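Copper-transporting ATPase (Sulfolobus solfataricus, PDB 2YJ4) probably uses ATP hydrolysis to drive copper or related cations across the cell membrane, this chain being its phosphorylation and nucleotide-binding domains. Local coordinates at residues 29-34 and 202-207; 41-46 and 134-139; 209-214 and 227-232; 221-226 and 241-246. The protein carries 1 engineered substitution. One frame throughout, in Å; residues are numbered along the deposited sequence.

Contact 1: 29-34 and 202-207. Engineered in segment 29-34: Asn34 (natural residue Asp).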
loop_
_atom_site.group_PDB
_atom_site.type_symbol
_atom_site.label_atom_id
_atom_site.label_comp_id
_atom_site.label_asym_id
_atom_site.label_seq_id
_atom_site.Cartn_x
_atom_site.Cartn_y
_atom_site.Cartn_z
ATOM N N ASP A 29 -19.871 10.104 7.787
ATOM C CA ASP A 29 -20.753 9.442 6.844
ATOM C C ASP A 29 -19.960 8.859 5.677
ATOM O O ASP A 29 -20.509 8.157 4.827
ATOM C CB ASP A 29 -21.781 10.438 6.326
ATOM C CG ASP A 29 -21.147 11.724 5.851
ATOM O OD1 ASP A 29 -20.110 11.662 5.158
ATOM O OD2 ASP A 29 -21.682 12.805 6.180
ATOM N N THR A 30 -18.667 9.160 5.633
ATOM C CA THR A 30 -17.822 8.708 4.536
ATOM C C THR A 30 -16.524 8.123 5.072
ATOM O O THR A 30 -15.811 8.774 5.837
ATOM C CB THR A 30 -17.509 9.856 3.572
ATOM O OG1 THR A 30 -18.734 10.420 3.089
ATOM C CG2 THR A 30 -16.677 9.364 2.395
ATOM N N ILE A 31 -16.239 6.883 4.687
ATOM C CA ILE A 31 -15.026 6.192 5.120
ATOM C C ILE A 31 -14.126 5.987 3.916
ATOM O O ILE A 31 -14.498 5.267 2.980
ATOM C CB ILE A 31 -15.330 4.798 5.728
ATOM C CG1 ILE A 31 -16.402 4.901 6.804
ATOM C CG2 ILE A 31 -14.066 4.185 6.352
ATOM C CD1 ILE A 31 -15.868 5.404 8.132
ATOM N N ILE A 32 -12.956 6.615 3.921
ATOM C CA ILE A 32 -12.043 6.454 2.790
ATOM C C ILE A 32 -10.830 5.607 3.137
ATOM O O ILE A 32 -10.129 5.895 4.099
ATOM C CB ILE A 32 -11.537 7.785 2.265
ATOM C CG1 ILE A 32 -12.710 8.672 1.820
ATOM C CG2 ILE A 32 -10.599 7.538 1.100
ATOM C CD1 ILE A 32 -12.294 10.121 1.468
ATOM N N PHE A 33 -10.597 4.551 2.372
ATOM C CA PHE A 33 -9.407 3.749 2.583
ATOM C C PHE A 33 -8.355 4.074 1.562
ATOM O O PHE A 33 -8.616 3.982 0.369
ATOM C CB PHE A 33 -9.724 2.271 2.453
ATOM C CG PHE A 33 -10.551 1.733 3.573
ATOM C CD1 PHE A 33 -9.949 1.260 4.729
ATOM C CD2 PHE A 33 -11.929 1.696 3.473
ATOM C CE1 PHE A 33 -10.706 0.751 5.765
ATOM C CE2 PHE A 33 -12.697 1.187 4.507
ATOM C CZ PHE A 33 -12.084 0.711 5.655
ATOM N N ASN A 34 -7.169 4.459 2.023
ATOM C CA ASN A 34 -5.989 4.360 1.178
ATOM C C ASN A 34 -5.651 2.889 1.013
ATOM O O ASN A 34 -5.703 2.128 1.976
ATOM C CB ASN A 34 -4.809 5.106 1.783
ATOM C CG ASN A 34 -5.014 6.598 1.776
ATOM O OD1 ASN A 34 -4.892 7.246 0.729
ATOM N ND2 ASN A 34 -5.338 7.163 2.950
ATOM N N LEU A 202 -13.865 9.979 7.473
ATOM C CA LEU A 202 -12.895 9.236 8.272
ATOM C C LEU A 202 -12.008 8.492 7.293
ATOM O O LEU A 202 -12.509 7.833 6.378
ATOM C CB LEU A 202 -13.579 8.253 9.227
ATOM C CG LEU A 202 -12.619 7.523 10.183
ATOM C CD1 LEU A 202 -13.304 7.154 11.478
ATOM C CD2 LEU A 202 -11.996 6.300 9.535
ATOM N N MET A 203 -10.696 8.623 7.456
ATOM C CA MET A 203 -9.765 8.005 6.517
ATOM C C MET A 203 -8.749 7.168 7.237
ATOM O O MET A 203 -8.210 7.563 8.271
ATOM C CB MET A 203 -9.034 9.038 5.645
ATOM C CG MET A 203 -7.786 8.480 4.905
ATOM S SD MET A 203 -7.033 9.722 3.816
ATOM C CE MET A 203 -8.534 10.609 3.423
ATOM N N ILE A 204 -8.493 6.000 6.675
ATOM C CA ILE A 204 -7.430 5.162 7.168
ATOM C C ILE A 204 -6.291 5.194 6.151
ATOM O O ILE A 204 -6.515 5.029 4.953
ATOM C CB ILE A 204 -7.913 3.727 7.439
ATOM C CG1 ILE A 204 -9.126 3.750 8.366
ATOM C CG2 ILE A 204 -6.809 2.911 8.082
ATOM C CD1 ILE A 204 -10.450 3.554 7.671
ATOM N N GLY A 205 -5.081 5.429 6.641
ATOM C CA GLY A 205 -3.908 5.501 5.791
ATOM C C GLY A 205 -2.698 4.820 6.399
ATOM O O GLY A 205 -2.763 4.269 7.500
ATOM N N ASP A 206 -1.582 4.894 5.682
ATOM C CA ASP A 206 -0.376 4.142 6.006
ATOM C C ASP A 206 0.729 4.512 5.034
ATOM O O ASP A 206 0.699 4.116 3.860
ATOM C CB ASP A 206 -0.642 2.643 5.868
ATOM C CG ASP A 206 0.610 1.804 6.058
ATOM O OD1 ASP A 206 1.477 1.826 5.153
ATOM O OD2 ASP A 206 0.722 1.116 7.108
ATOM N N GLY A 207 1.717 5.259 5.494
ATOM C CA GLY A 207 2.849 5.497 4.623
ATOM C C GLY A 207 2.848 6.833 3.914
ATOM O O GLY A 207 1.904 7.616 4.016
#
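CD1 of Ile204 presses obliquely on the Phe33 ring, 3.4 Å from CE1, and also meets CG2 of Ile31 at 3.9 Å. In Ile204 chi1 of -54° sets CG1 anti to the carbonyl carbon, and chi2 of 102° carries the methyl toward strand 30-34. Ile31 runs alongside Leu202, its CD1 3.8 Å from the leucine CB. With an alanine in place of Phe33, the Ile204 methyl would probably lose the ring it rests on, opening a gap beneath helix 35-39, whose Thr38 and Leu39 also touch Phe33. On the opposite face of the sheet Ile32 and Met203 pack more loosely, CD1 to CE 4.3 Å. Between the faces the backbones pair in parallel, with a rung at each end of Ile32: its N gives to Leu202 O at 2.8 Å and its O takes from Ile204 N at 3.1 Å. The next carbonyl, Ile204 O, is gripped twice by Asn34, an engineered residue where nature has aspartate. Backbone N approaches it almost straight on, whereas ND2 of Asn34, 3.2 Å from Ile204 O, comes from above the carbonyl plane and adds a weak bond to SD of Met203. Asn34 OD1 is held weakly by NZ of Lys187. All residues that touch are buried; the pairing gives out at the partly exposed Asp29 and Asp206, neither touching the facing segment. Adjacent parallel strands with functional loops at their C-terminal ends characterise the Rossmann-like HAD core: engineered Asn34 replaces the DKTG aspartate phosphorylated in P-type ATPases generally.

Contact 2: 41-46 and 134-139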
loop_
_atom_site.group_PDB
_atom_site.type_symbol
_atom_site.label_atom_id
_atom_site.label_comp_id
_atom_site.label_asym_id
_atom_site.label_seq_id
_atom_site.Cartn_x
_atom_site.Cartn_y
_atom_site.Cartn_z
ATOM N N TYR A 41 -1.338 -5.702 2.950
ATOM C CA TYR A 41 -0.104 -5.654 3.694
ATOM C C TYR A 41 0.795 -4.751 2.860
ATOM O O TYR A 41 0.541 -4.533 1.675
ATOM C CB TYR A 41 0.480 -7.058 3.840
ATOM C CG TYR A 41 -0.409 -8.005 4.630
ATOM C CD1 TYR A 41 -0.407 -8.000 6.027
ATOM C CD2 TYR A 41 -1.249 -8.907 3.981
ATOM C CE1 TYR A 41 -1.225 -8.869 6.761
ATOM C CE2 TYR A 41 -2.059 -9.782 4.695
ATOM C CZ TYR A 41 -2.047 -9.758 6.084
ATOM O OH TYR A 41 -2.858 -10.626 6.788
ATOM N N GLY A 42 1.835 -4.197 3.457
ATOM C CA GLY A 42 2.645 -3.265 2.703
ATOM C C GLY A 42 3.806 -3.961 2.035
ATOM O O GLY A 42 4.882 -3.388 1.893
ATOM N N THR A 43 3.600 -5.200 1.613
ATOM C CA THR A 43 4.724 -5.994 1.138
ATOM C C THR A 43 4.538 -6.586 -0.258
ATOM O O THR A 43 3.733 -7.499 -0.457
ATOM C CB THR A 43 5.062 -7.111 2.125
ATOM O OG1 THR A 43 6.150 -7.884 1.601
ATOM C CG2 THR A 43 3.845 -8.001 2.348
ATOM N N PRO A 44 5.312 -6.071 -1.221
ATOM C CA PRO A 44 5.300 -6.455 -2.638
ATOM C C PRO A 44 5.777 -7.888 -2.863
ATOM O O PRO A 44 6.742 -8.331 -2.238
ATOM C CB PRO A 44 6.295 -5.479 -3.271
ATOM C CG PRO A 44 6.372 -4.323 -2.302
ATOM C CD PRO A 44 6.265 -4.982 -0.960
ATOM N N ILE A 45 5.083 -8.599 -3.747
ATOM C CA ILE A 45 5.457 -9.941 -4.154
ATOM C C ILE A 45 5.486 -10.029 -5.680
ATOM O O ILE A 45 4.871 -9.214 -6.375
ATOM C CB ILE A 45 4.437 -10.990 -3.656
ATOM C CG1 ILE A 45 3.038 -10.672 -4.200
ATOM C CG2 ILE A 45 4.411 -11.073 -2.115
ATOM C CD1 ILE A 45 2.123 -11.903 -4.338
ATOM N N VAL A 46 6.202 -11.024 -6.197
ATOM C CA VAL A 46 6.117 -11.364 -7.604
ATOM C C VAL A 46 4.855 -12.185 -7.831
ATOM O O VAL A 46 4.688 -13.257 -7.236
ATOM C CB VAL A 46 7.341 -12.159 -8.066
ATOM C CG1 VAL A 46 7.157 -12.626 -9.501
ATOM C CG2 VAL A 46 8.596 -11.305 -7.938
ATOM N N SER A 134 2.952 -7.085 -7.174
ATOM C CA SER A 134 1.821 -6.464 -6.523
ATOM C C SER A 134 1.768 -6.791 -5.035
ATOM O O SER A 134 2.703 -7.368 -4.465
ATOM C CB SER A 134 0.517 -6.873 -7.214
ATOM O OG SER A 134 0.115 -8.175 -6.827
ATOM N N ASP A 135 0.653 -6.424 -4.417
ATOM C CA ASP A 135 0.528 -6.473 -2.976
ATOM C C ASP A 135 -0.256 -7.685 -2.515
ATOM O O ASP A 135 -0.874 -8.370 -3.323
ATOM C CB ASP A 135 -0.148 -5.201 -2.488
ATOM C CG ASP A 135 0.707 -4.445 -1.516
ATOM O OD1 ASP A 135 1.654 -5.064 -0.984
ATOM O OD2 ASP A 135 0.444 -3.241 -1.292
ATOM N N VAL A 136 -0.209 -7.952 -1.213
ATOM C CA VAL A 136 -1.073 -8.961 -0.605
ATOM C C VAL A 136 -2.239 -8.277 0.105
ATOM O O VAL A 136 -2.030 -7.459 0.986
ATOM C CB VAL A 136 -0.312 -9.826 0.423
ATOM C CG1 VAL A 136 -1.163 -11.022 0.855
ATOM C CG2 VAL A 136 1.013 -10.294 -0.159
ATOM N N PRO A 137 -3.473 -8.617 -0.270
ATOM C CA PRO A 137 -4.646 -8.050 0.402
ATOM C C PRO A 137 -4.848 -8.640 1.804
ATOM O O PRO A 137 -4.580 -9.818 2.022
ATOM C CB PRO A 137 -5.798 -8.473 -0.514
ATOM C CG PRO A 137 -5.334 -9.766 -1.101
ATOM C CD PRO A 137 -3.847 -9.600 -1.302
ATOM N N ARG A 138 -5.303 -7.823 2.748
ATOM C CA ARG A 138 -5.679 -8.333 4.063
ATOM C C ARG A 138 -6.984 -9.131 3.970
ATOM O O ARG A 138 -7.894 -8.775 3.216
ATOM C CB ARG A 138 -5.816 -7.199 5.082
ATOM C CG ARG A 138 -4.500 -6.546 5.476
ATOM C CD ARG A 138 -4.684 -5.393 6.471
ATOM N NE ARG A 138 -3.503 -4.540 6.462
ATOM C CZ ARG A 138 -2.450 -4.720 7.253
ATOM N NH1 ARG A 138 -2.453 -5.719 8.139
ATOM N NH2 ARG A 138 -1.396 -3.909 7.163
ATOM N N PRO A 139 -7.069 -10.222 4.740
ATOM C CA PRO A 139 -8.253 -11.091 4.801
ATOM C C PRO A 139 -9.466 -10.375 5.402
ATOM O O PRO A 139 -9.362 -9.862 6.516
ATOM C CB PRO A 139 -7.798 -12.225 5.717
ATOM C CG PRO A 139 -6.706 -11.611 6.572
ATOM C CD PRO A 139 -5.999 -10.658 5.657
#
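Tyr41 lays one face of its ring under the side chain of Arg138, whose CG sits 4.0 Å from the ring centroid and only 8° off the normal, a CH-pi contact. From there the extended arginine chain runs across the ring, and its guanidinium rests a face over CD1, the two planes 45° apart. NH1 of Arg138 is thereby 3.7 Å from CE1 of Tyr41. The tyrosine reaches this place with CG anti to its carbonyl carbon (chi1 -63°), while its backbone N bonds to Val136 O at 2.7 Å. Tyr41 meets the same loop elsewhere: its CD2 lies 3.8 Å from CG1 of Val136, and its OH comes 3.3 Å from CD of Pro139. The guanidinium is fixed in turn by NH2 to Gly37 O and, weakly, by NE to Thr38 O. A serine in place of Tyr41 would remove the flat surface beneath Arg138 and is likely to let its aliphatic chain shift between those outer bonds. At the far end Ile45 holds CG1 between backbone N and carbonyl carbon, the crowded position, leaving CG2 directed at CG2 of Val136, 4.0 Å away. There Ile45 and Ser134 form an antiparallel hydrogen-bonded pair: Ile45 N gives to Ser134 O at 2.8 Å, and Ser134 N to Ile45 O at 3.0 Å. The two segments are the connections between the phosphorylation domain and the inserted nucleotide-binding domain, the two-stranded hinge of P-type ATPases, in which Asp135 to Arg138 match the family's Asp-x-x-Arg motif.

Contact 3: 209-214 and 227-232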
loop_
_atom_site.group_PDB
_atom_site.type_symbol
_atom_site.label_atom_id
_atom_site.label_comp_id
_atom_site.label_asym_id
_atom_site.label_seq_id
_atom_site.Cartn_x
_atom_site.Cartn_y
_atom_site.Cartn_z
ATOM N N ASN A 209 2.521 8.447 0.922
ATOM C CA ASN A 209 1.458 9.025 0.088
ATOM C C ASN A 209 0.102 9.243 0.776
ATOM O O ASN A 209 -0.856 9.674 0.124
ATOM C CB ASN A 209 1.267 8.199 -1.199
ATOM N N ASP A 210 0.021 8.965 2.084
ATOM C CA ASP A 210 -1.248 9.110 2.816
ATOM C C ASP A 210 -1.269 10.255 3.830
ATOM O O ASP A 210 -2.335 10.714 4.208
ATOM C CB ASP A 210 -1.648 7.800 3.526
ATOM C CG ASP A 210 -1.747 6.614 2.572
ATOM O OD1 ASP A 210 -1.706 6.820 1.345
ATOM O OD2 ASP A 210 -1.857 5.465 3.051
ATOM N N ALA A 211 -0.100 10.715 4.272
ATOM C CA ALA A 211 -0.044 11.654 5.396
ATOM C C ALA A 211 -0.889 12.926 5.218
ATOM O O ALA A 211 -1.741 13.236 6.056
ATOM C CB ALA A 211 1.377 12.002 5.736
ATOM N N ALA A 212 -0.655 13.656 4.135
ATOM C CA ALA A 212 -1.342 14.925 3.907
ATOM C C ALA A 212 -2.858 14.743 3.781
ATOM O O ALA A 212 -3.613 15.472 4.397
ATOM C CB ALA A 212 -0.762 15.662 2.682
ATOM N N ALA A 213 -3.304 13.768 2.994
ATOM C CA ALA A 213 -4.712 13.378 3.041
ATOM C C ALA A 213 -5.202 13.075 4.484
ATOM O O ALA A 213 -6.275 13.532 4.877
ATOM C CB ALA A 213 -4.958 12.200 2.147
ATOM N N LEU A 214 -4.437 12.318 5.275
ATOM C CA LEU A 214 -4.920 11.947 6.618
ATOM C C LEU A 214 -5.098 13.194 7.489
ATOM O O LEU A 214 -6.048 13.288 8.276
ATOM C CB LEU A 214 -3.971 10.971 7.341
ATOM C CG LEU A 214 -3.839 9.507 6.934
ATOM C CD1 LEU A 214 -2.579 8.907 7.554
ATOM C CD2 LEU A 214 -5.070 8.735 7.363
ATOM N N VAL A 227 4.132 4.637 8.602
ATOM C CA VAL A 227 5.284 5.527 8.714
ATOM C C VAL A 227 5.034 6.683 9.686
ATOM O O VAL A 227 3.881 7.016 10.006
ATOM C CB VAL A 227 5.695 6.090 7.332
ATOM C CG1 VAL A 227 5.875 4.946 6.348
ATOM C CG2 VAL A 227 4.651 7.086 6.817
ATOM N N ASP A 228 6.123 7.291 10.146
ATOM C CA ASP A 228 6.047 8.300 11.197
ATOM C C ASP A 228 5.273 9.568 10.811
ATOM O O ASP A 228 4.428 10.029 11.576
ATOM C CB ASP A 228 7.442 8.626 11.746
ATOM C CG ASP A 228 7.874 7.658 12.842
ATOM O OD1 ASP A 228 7.024 7.285 13.691
ATOM O OD2 ASP A 228 9.063 7.262 12.851
ATOM N N ILE A 229 5.556 10.123 9.636
ATOM C CA ILE A 229 4.810 11.282 9.142
ATOM C C ILE A 229 3.289 11.040 9.184
ATOM O O ILE A 229 2.513 11.947 9.491
ATOM C CB ILE A 229 5.234 11.678 7.710
ATOM C CG1 ILE A 229 4.809 10.604 6.696
ATOM C CG2 ILE A 229 6.736 11.940 7.645
ATOM C CD1 ILE A 229 5.127 10.954 5.245
ATOM N N SER A 230 2.868 9.811 8.883
ATOM C CA SER A 230 1.452 9.453 8.937
ATOM C C SER A 230 0.913 9.445 10.373
ATOM O O SER A 230 -0.147 10.020 10.658
ATOM C CB SER A 230 1.219 8.094 8.272
ATOM O OG SER A 230 1.187 8.230 6.866
ATOM N N LYS A 231 1.654 8.798 11.268
ATOM C CA LYS A 231 1.236 8.642 12.655
ATOM C C LYS A 231 1.214 9.956 13.446
ATOM O O LYS A 231 0.324 10.162 14.257
ATOM C CB LYS A 231 2.128 7.619 13.364
ATOM C CG LYS A 231 2.210 6.264 12.681
ATOM C CD LYS A 231 3.497 5.532 13.091
ATOM C CE LYS A 231 3.252 4.523 14.200
ATOM N NZ LYS A 231 2.343 3.438 13.718
ATOM N N ASN A 232 2.186 10.840 13.227
ATOM C CA ASN A 232 2.228 12.089 13.991
ATOM C C ASN A 232 1.136 13.063 13.552
ATOM O O ASN A 232 1.084 14.201 14.020
ATOM C CB ASN A 232 3.582 12.800 13.877
ATOM C CG ASN A 232 4.760 11.845 13.820
ATOM O OD1 ASN A 232 5.674 12.032 13.010
ATOM N ND2 ASN A 232 4.754 10.821 14.674
#
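Ala211 and Ile229 form the apolar contact at the outer side of this small interface: CB of Ala211, pointing at the partner helix, lies 3.8 Å from CG1 of Ile229, and CD1 of the isoleucine is hardly farther. Ile229 carries CG1 between its backbone N and carbonyl carbon (chi1 68°), which swings the longer branch over the alanine methyl. Beside it the Ser230 side chain fits between Ala211 and Leu214. Ser230 OG is 3.8 Å from Ala211 N, too far to bond, and 3.9 Å from CD1 of Leu214, whose methyl also meets CB of the serine. No hydrogen bond joins the two segments, and only 174 Å² is buried between them. The next shell supplies the polar links. Ser230 OG takes a weak bond from Gly207 N, tying helix 228-231 to the loop before helix 211-216; NZ of Lys231 bonds to Gly224 O. Within each segment the turns are closed by backbone bonds, Leu214 N to Asp210 O at 2.9 Å and Lys231 N to Val227 O at 3.1 Å. Farther out, the Asp210 carboxylate is held by OD2 accepting from Asp206 N and by an OD1 salt bridge with Lys187, whose NZ also bonds to Asn209 O. Ala213 and Leu214 rest on Met203 of the central sheet. Asn209 has been seen to bind ATP in this protein, and the run Gly205 to Asp210 is the GDGxND motif of P-type ATPases, the HAD loop that in relatives helps hold magnesium at the phosphorylation site.

Contact 4: 221-226 and 241-246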
loop_
_atom_site.group_PDB
_atom_site.type_symbol
_atom_site.label_atom_id
_atom_site.label_comp_id
_atom_site.label_asym_id
_atom_site.label_seq_id
_atom_site.Cartn_x
_atom_site.Cartn_y
_atom_site.Cartn_z
ATOM N N VAL A 221 -7.155 7.796 10.833
ATOM C CA VAL A 221 -6.544 6.621 11.407
ATOM C C VAL A 221 -5.291 6.222 10.629
ATOM O O VAL A 221 -5.325 6.080 9.414
ATOM C CB VAL A 221 -7.533 5.434 11.425
ATOM C CG1 VAL A 221 -6.957 4.284 12.236
ATOM C CG2 VAL A 221 -8.888 5.867 11.995
ATOM N N ALA A 222 -4.183 6.048 11.337
ATOM C CA ALA A 222 -2.972 5.493 10.745
ATOM C C ALA A 222 -2.831 4.011 11.141
ATOM O O ALA A 222 -3.259 3.600 12.226
ATOM C CB ALA A 222 -1.772 6.275 11.197
ATOM N N MET A 223 -2.245 3.207 10.261
ATOM C CA MET A 223 -1.974 1.815 10.580
ATOM C C MET A 223 -0.801 1.688 11.549
ATOM O O MET A 223 0.037 2.588 11.650
ATOM C CB MET A 223 -1.656 1.041 9.309
ATOM C CG MET A 223 -2.808 0.990 8.329
ATOM S SD MET A 223 -4.237 0.137 8.995
ATOM C CE MET A 223 -3.536 -1.501 9.254
ATOM N N GLY A 224 -0.744 0.568 12.264
ATOM C CA GLY A 224 0.386 0.286 13.127
ATOM C C GLY A 224 1.704 0.228 12.378
ATOM O O GLY A 224 2.680 0.873 12.761
ATOM N N ASN A 225 1.742 -0.537 11.294
ATOM C CA ASN A 225 2.977 -0.651 10.526
ATOM C C ASN A 225 3.229 0.593 9.678
ATOM O O ASN A 225 4.076 0.586 8.786
ATOM C CB ASN A 225 2.990 -1.927 9.672
ATOM C CG ASN A 225 1.670 -2.164 8.946
ATOM O OD1 ASN A 225 1.327 -1.457 7.979
ATOM N ND2 ASN A 225 0.921 -3.170 9.403
ATOM N N GLY A 226 2.495 1.663 9.978
ATOM C CA GLY A 226 2.572 2.911 9.237
ATOM C C GLY A 226 3.782 3.781 9.558
ATOM O O GLY A 226 4.379 3.692 10.640
ATOM N N ASN A 241 -3.214 -3.068 13.722
ATOM C CA ASN A 241 -3.319 -3.257 12.278
ATOM C C ASN A 241 -4.536 -4.075 11.936
ATOM O O ASN A 241 -4.584 -4.702 10.883
ATOM C CB ASN A 241 -2.094 -3.965 11.724
ATOM C CG ASN A 241 -0.838 -3.180 11.941
ATOM O OD1 ASN A 241 -0.736 -2.033 11.505
ATOM N ND2 ASN A 241 0.126 -3.775 12.635
ATOM N N ASP A 242 -5.513 -4.074 12.839
ATOM C CA ASP A 242 -6.747 -4.828 12.645
ATOM C C ASP A 242 -7.904 -3.908 12.294
ATOM O O ASP A 242 -8.525 -3.318 13.177
ATOM C CB ASP A 242 -7.101 -5.628 13.904
ATOM C CG ASP A 242 -8.138 -6.695 13.633
ATOM O OD1 ASP A 242 -7.736 -7.766 13.130
ATOM O OD2 ASP A 242 -9.342 -6.463 13.903
ATOM N N ILE A 243 -8.191 -3.797 11.003
ATOM C CA ILE A 243 -9.293 -2.965 10.524
ATOM C C ILE A 243 -10.609 -3.310 11.219
ATOM O O ILE A 243 -11.270 -2.445 11.787
ATOM C CB ILE A 243 -9.507 -3.144 9.011
ATOM C CG1 ILE A 243 -8.159 -3.196 8.269
ATOM C CG2 ILE A 243 -10.491 -2.093 8.473
ATOM C CD1 ILE A 243 -7.287 -1.932 8.367
ATOM N N GLY A 244 -10.996 -4.580 11.151
ATOM C CA GLY A 244 -12.196 -5.043 11.830
ATOM C C GLY A 244 -12.398 -4.354 13.167
ATOM O O GLY A 244 -13.479 -3.849 13.472
ATOM N N THR A 245 -11.338 -4.330 13.966
ATOM C CA THR A 245 -11.358 -3.667 15.264
ATOM C C THR A 245 -11.854 -2.232 15.116
ATOM O O THR A 245 -12.721 -1.772 15.864
ATOM C CB THR A 245 -9.950 -3.662 15.920
ATOM O OG1 THR A 245 -9.476 -5.011 16.088
ATOM C CG2 THR A 245 -10.000 -2.970 17.261
ATOM N N LEU A 246 -11.307 -1.521 14.139
ATOM C CA LEU A 246 -11.736 -0.150 13.893
ATOM C C LEU A 246 -13.185 -0.098 13.435
ATOM O O LEU A 246 -13.965 0.725 13.921
ATOM C CB LEU A 246 -10.839 0.532 12.862
ATOM C CG LEU A 246 -11.431 1.842 12.342
ATOM C CD1 LEU A 246 -11.413 2.901 13.439
ATOM C CD2 LEU A 246 -10.675 2.307 11.120
#
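Met223 and Val221, on a parallel strand of the Rossmann-like HAD sheet of the phosphorylation domain, face the start of helix 243-250, which packs against that sheet. Met223 is bent at both chi2 and chi3, with all three of its torsions near -60°, and the bends bring SD and CE over the incoming loop. Its SD meets CD1 of Ile243 at 3.7 Å, the two chains crossing at about a right angle, and its CE sits 3.5 Å from CA of Asn241. Val221 and Leu246 instead reach for one another tip to tip, CG2 to CD2 4.1 Å; Ile204 of the neighbouring strand touches both residues and makes them part of one apolar layer. Beyond the strand a type I turn runs from Met223 to Gly226, closed by Gly226 N to Met223 O. Asn241 reaches into this turn with CG anti to its carbonyl carbon (chi1 -62°). Its OD1 receives Asn225 N at 2.9 Å, in the carbonyl plane and on a lone pair, with the N-H bent to 149°. Gly224 N lies 2.7 Å from Asn241 OD1, and with no side chain Gly224 puts nothing in the way of that close approach. The next residue caps the helix: Asp242, at the N-cap, takes two donors on one carboxylate oxygen, OD2, from Thr245 N at 2.9 Å and Thr245 OG1 at 2.6 Å.

How the contacts relate
Contacts 1, 3 and 4 cluster in the phosphorylation domain, their centres 10 to 13 Å apart. Contacts 1 and 4 share the central sheet, where strands 201-205 and 219-223 are neighbours; contact 3 packs the helices before and after strand 219-223. Along the chain contact 2 is nested inside the long loop closed by contact 1, and contacts 3 and 4 follow with their segments alternating. Contact 2, about 16 to 20 Å from the others between centres, marks where the chain leaves for the nucleotide-binding domain, built on the antiparallel sheet, and returns. Its Arg138 touches Met223, Asn225 and Asn241 of contact 4, so the hinge meets the domain that carries the phosphorylation site.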